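Local coordinates for short chain dehydrogenase/reductase (Acinetobacter baumannii, PDB 4IUY), which probably catalyses NAD(P)(H)-dependent oxidation or reduction of an alcohol or carbonyl substrate, as a Rossmann-fold member of the short-chain dehydrogenase/reductase family, at residues Glu146-Gln149 against His150-Ala154; Leu247-Ala251 against Ser252-Gln256. One frame throughout, in Å; residues are numbered along the deposited sequence.

Interaction 1: Glu146-Gln149 against His150-Ala154; sequences EVVQ and HMIKA
V147 and M151 (selenomethionine here), with V148 and I152, form two apolar pairs, each one turn apart near the C-terminal end of helix 126-153. In the first, CE of M151 comes to 3.6 Å from CG1 of V147. The M151 chain runs extended beyond CG (chi2 177°, chi3 175°), and this reach carries its methyl group back to the valine. In the second, CD1 of I152 lies 3.7 Å from CG1 of V148. Both valines hold CG1 beside the carbonyl carbon (chi1 168° in V147), on the side where the next turn brings its partner. Apolar residues suit both faces: L122 of a second subunit packs on V148, Q149 and I152, while V147 meets L96 and M151 meets I201 of their own chain.

Backbone bonds join the same turns in the i to i+4 pattern of an alpha helix, pairing H150 with E146, M151 with V147, I152 with V148 and K153 with Q149 at N to O distances of 2.9 to 3.1 Å. K153 bends at chi3, which returns its CE to 3.5 Å from Q149 O.

The polar ends of E146 and H150 turn to helix 89-101 and the loop after it: E146 OE2 forms a salt bridge with R89, and H150 bonds through ND1 to E100. Its NE2 accepts from the amide of I106, so the buried imidazole is fixed in rotation and is probably the neutral tautomer protonated on ND1.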
# COMPACT_ATOMS: atom_id res chain seq x y z
N GLU D 146 -9.21 -22.61 -15.13
CA GLU D 146 -9.86 -23.33 -16.21
C GLU D 146 -9.94 -22.50 -17.49
O GLU D 146 -9.64 -23.00 -18.55
CB GLU D 146 -11.25 -23.84 -15.80
CG GLU D 146 -11.24 -24.84 -14.65
CD GLU D 146 -10.43 -26.10 -14.94
OE1 GLU D 146 -10.37 -26.55 -16.12
OE2 GLU D 146 -9.84 -26.65 -13.99
N VAL D 147 -10.29 -21.22 -17.37
CA VAL D 147 -10.37 -20.34 -18.53
C VAL D 147 -9.02 -20.15 -19.20
O VAL D 147 -8.92 -20.07 -20.42
CB VAL D 147 -11.01 -18.97 -18.18
CG1 VAL D 147 -10.83 -17.96 -19.31
CG2 VAL D 147 -12.49 -19.16 -17.89
N VAL D 148 -7.98 -20.07 -18.40
CA VAL D 148 -6.63 -19.99 -18.94
C VAL D 148 -6.22 -21.23 -19.75
O VAL D 148 -5.65 -21.13 -20.84
CB VAL D 148 -5.62 -19.72 -17.81
CG1 VAL D 148 -4.19 -20.13 -18.22
CG2 VAL D 148 -5.75 -18.29 -17.38
N GLN D 149 -6.54 -22.41 -19.22
CA GLN D 149 -6.25 -23.64 -19.95
C GLN D 149 -6.94 -23.62 -21.32
O GLN D 149 -6.36 -24.03 -22.32
CB GLN D 149 -6.70 -24.87 -19.15
CG GLN D 149 -6.00 -25.04 -17.81
CD GLN D 149 -4.66 -25.77 -17.93
OE1 GLN D 149 -4.13 -25.95 -19.02
NE2 GLN D 149 -4.12 -26.20 -16.79
N HIS D 150 -8.19 -23.15 -21.33
CA HIS D 150 -9.03 -23.03 -22.53
C HIS D 150 -8.42 -22.03 -23.52
O HIS D 150 -8.26 -22.32 -24.70
CB HIS D 150 -10.43 -22.65 -22.07
CG HIS D 150 -11.35 -22.14 -23.13
ND1 HIS D 150 -12.25 -22.96 -23.78
CD2 HIS D 150 -11.55 -20.90 -23.61
CE1 HIS D 150 -12.95 -22.23 -24.63
NE2 HIS D 150 -12.54 -20.98 -24.55
N MSE D 151 -8.04 -20.86 -23.03
CA MSE D 151 -7.37 -19.86 -23.86
C MSE D 151 -6.09 -20.40 -24.50
O MSE D 151 -5.92 -20.35 -25.72
CB MSE D 151 -7.08 -18.60 -23.05
CG MSE D 151 -8.31 -17.80 -22.70
SE MSE D 151 -7.87 -16.25 -21.59
CE MSE D 151 -9.61 -15.38 -21.49
N ILE D 152 -5.19 -20.92 -23.67
CA ILE D 152 -3.95 -21.56 -24.15
C ILE D 152 -4.17 -22.61 -25.24
O ILE D 152 -3.46 -22.66 -26.25
CB ILE D 152 -3.22 -22.22 -22.98
CG1 ILE D 152 -2.64 -21.14 -22.07
CG2 ILE D 152 -2.15 -23.17 -23.49
CD1 ILE D 152 -2.03 -21.66 -20.79
N LYS D 153 -5.18 -23.44 -25.02
CA LYS D 153 -5.55 -24.46 -25.97
C LYS D 153 -5.86 -23.85 -27.33
O LYS D 153 -5.48 -24.38 -28.36
CB LYS D 153 -6.74 -25.24 -25.40
CG LYS D 153 -6.86 -26.67 -25.84
CD LYS D 153 -7.79 -27.42 -24.88
CE LYS D 153 -7.34 -27.17 -23.42
NZ LYS D 153 -8.26 -27.71 -22.38
N ALA D 154 -6.50 -22.69 -27.32
CA ALA D 154 -6.90 -21.99 -28.54
C ALA D 154 -5.85 -20.99 -29.01
O ALA D 154 -6.07 -20.30 -30.00
CB ALA D 154 -8.24 -21.28 -28.33

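Interaction 2: Leu247-Ala251 against Ser252-Gln256; sequences LLLLA and SQAGQ
The C-terminal end of helix 244-251 passes here into a short 3-10 turn, 253-255, and S252 is the residue at the junction. Its OG donates a hydrogen bond to L248 O at 2.6 Å, reaching back four residues to a carbonyl of the last helical turn, and has a weak bond to I22 O of the N-terminal segment. The donor stands tilted 31° from the L248 carbonyl plane. A chi1 of 60° sets OG between the backbone N and the carbonyl carbon, the position from which it meets L248 O. Serine suits the place: its side chain is short enough to turn back on its own helix and supplies the donor. The backbone N of S252 adds a weak bond to L249 O at 3.5 Å.

Beyond S252 the chain folds back over the helix end. G255 brings its CA to 3.2 Å from L249 O in a CH...O contact; glycine, having no CB, can come this close to the carbonyl. One apolar touch accompanies it, with CD1 of L249 lying 3.9 Å from CB of A254, whose small methyl fits against the leucine. A water donates to S252 O at 2.6 Å and, more weakly, to L250 O, bridging helix and turn.

Around this junction, L248 and A251 rest on F47 of helix 38-49, L250 packs on N204 and I206 of strand 202-208, and both L249 and L250 touch I263 of strand 262-265. Backbone bonds tie A254 to I22, and G245 of a neighbouring subunit packs against L249 and A254.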
# COMPACT_ATOMS: atom_id res chain seq x y z
N LEU D 247 -14.10 -1.18 -17.02
CA LEU D 247 -14.42 -2.51 -17.59
C LEU D 247 -13.99 -2.62 -19.03
O LEU D 247 -13.41 -3.63 -19.44
CB LEU D 247 -15.91 -2.83 -17.48
CG LEU D 247 -16.41 -3.28 -16.11
CD1 LEU D 247 -17.94 -3.14 -16.06
CD2 LEU D 247 -15.99 -4.72 -15.84
N LEU D 248 -14.29 -1.59 -19.81
CA LEU D 248 -13.95 -1.57 -21.22
C LEU D 248 -12.45 -1.43 -21.41
O LEU D 248 -11.87 -2.10 -22.29
CB LEU D 248 -14.71 -0.46 -21.96
CG LEU D 248 -16.22 -0.68 -22.17
CD1 LEU D 248 -16.84 0.45 -22.93
CD2 LEU D 248 -16.50 -2.01 -22.87
N LEU D 249 -11.81 -0.63 -20.56
CA LEU D 249 -10.35 -0.48 -20.58
C LEU D 249 -9.65 -1.83 -20.41
O LEU D 249 -8.75 -2.16 -21.17
CB LEU D 249 -9.89 0.46 -19.45
CG LEU D 249 -8.38 0.62 -19.24
CD1 LEU D 249 -7.73 1.36 -20.43
CD2 LEU D 249 -8.09 1.31 -17.93
N LEU D 250 -10.04 -2.58 -19.38
CA LEU D 250 -9.36 -3.82 -19.01
C LEU D 250 -9.76 -5.02 -19.87
O LEU D 250 -9.16 -6.10 -19.75
CB LEU D 250 -9.60 -4.12 -17.53
CG LEU D 250 -9.08 -3.04 -16.58
CD1 LEU D 250 -9.41 -3.40 -15.14
CD2 LEU D 250 -7.57 -2.82 -16.77
N ALA D 251 -10.78 -4.85 -20.71
CA ALA D 251 -11.21 -5.91 -21.61
C ALA D 251 -10.75 -5.69 -23.05
O ALA D 251 -10.97 -6.54 -23.91
CB ALA D 251 -12.70 -6.09 -21.57
N SER D 252 -10.14 -4.55 -23.32
CA SER D 252 -9.81 -4.23 -24.70
C SER D 252 -8.31 -4.03 -24.92
O SER D 252 -7.49 -4.18 -24.01
CB SER D 252 -10.61 -3.01 -25.17
OG SER D 252 -10.32 -1.85 -24.38
N GLN D 253 -7.97 -3.73 -26.16
CA GLN D 253 -6.61 -3.41 -26.53
C GLN D 253 -6.06 -2.24 -25.71
O GLN D 253 -4.90 -2.24 -25.31
CB GLN D 253 -6.55 -3.09 -28.04
CG GLN D 253 -5.27 -2.42 -28.50
CD GLN D 253 -5.14 -2.36 -30.01
OE1 GLN D 253 -4.61 -3.28 -30.63
NE2 GLN D 253 -5.65 -1.29 -30.62
N ALA D 254 -6.93 -1.29 -25.39
CA ALA D 254 -6.54 -0.11 -24.62
C ALA D 254 -5.80 -0.45 -23.33
O ALA D 254 -4.97 0.33 -22.86
CB ALA D 254 -7.76 0.74 -24.31
N GLY D 255 -6.10 -1.62 -22.78
CA GLY D 255 -5.54 -2.05 -21.52
C GLY D 255 -4.45 -3.09 -21.62
O GLY D 255 -4.04 -3.67 -20.61
N GLN D 256 -3.98 -3.36 -22.82
CA GLN D 256 -3.06 -4.47 -22.98
C GLN D 256 -1.71 -4.26 -22.27
O GLN D 256 -1.09 -5.23 -21.87
CB GLN D 256 -2.88 -4.87 -24.45
CG GLN D 256 -2.22 -3.85 -25.32
CD GLN D 256 -2.05 -4.36 -26.74
OE1 GLN D 256 -2.50 -3.73 -27.70
NE2 GLN D 256 -1.42 -5.54 -26.88
O HOH W 1 -6.84 -5.65 -21.95

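Interaction 1 comes first along the chain and closes before interaction 2 opens; their centres lie about 19 Å apart and their nearest atoms about 9 Å, without touching. Each ends a helix flanking the parallel Rossmann sheet. Helix 126-153, beside helix 89-101, leads into strand 159-163, between strands 108-111 and 202-208; helix 244-251, beside helix 38-49, leads through its turn into strand 262-265, outermost within this chain. In the classical fold of this family these two helix layers cover opposite faces of the sheet. Each contact also meets another copy of the protein, L122 of the second subunit at interaction 1 and F23 and G245 of the third at interaction 2, placing them at different interfaces of the four-chain assembly.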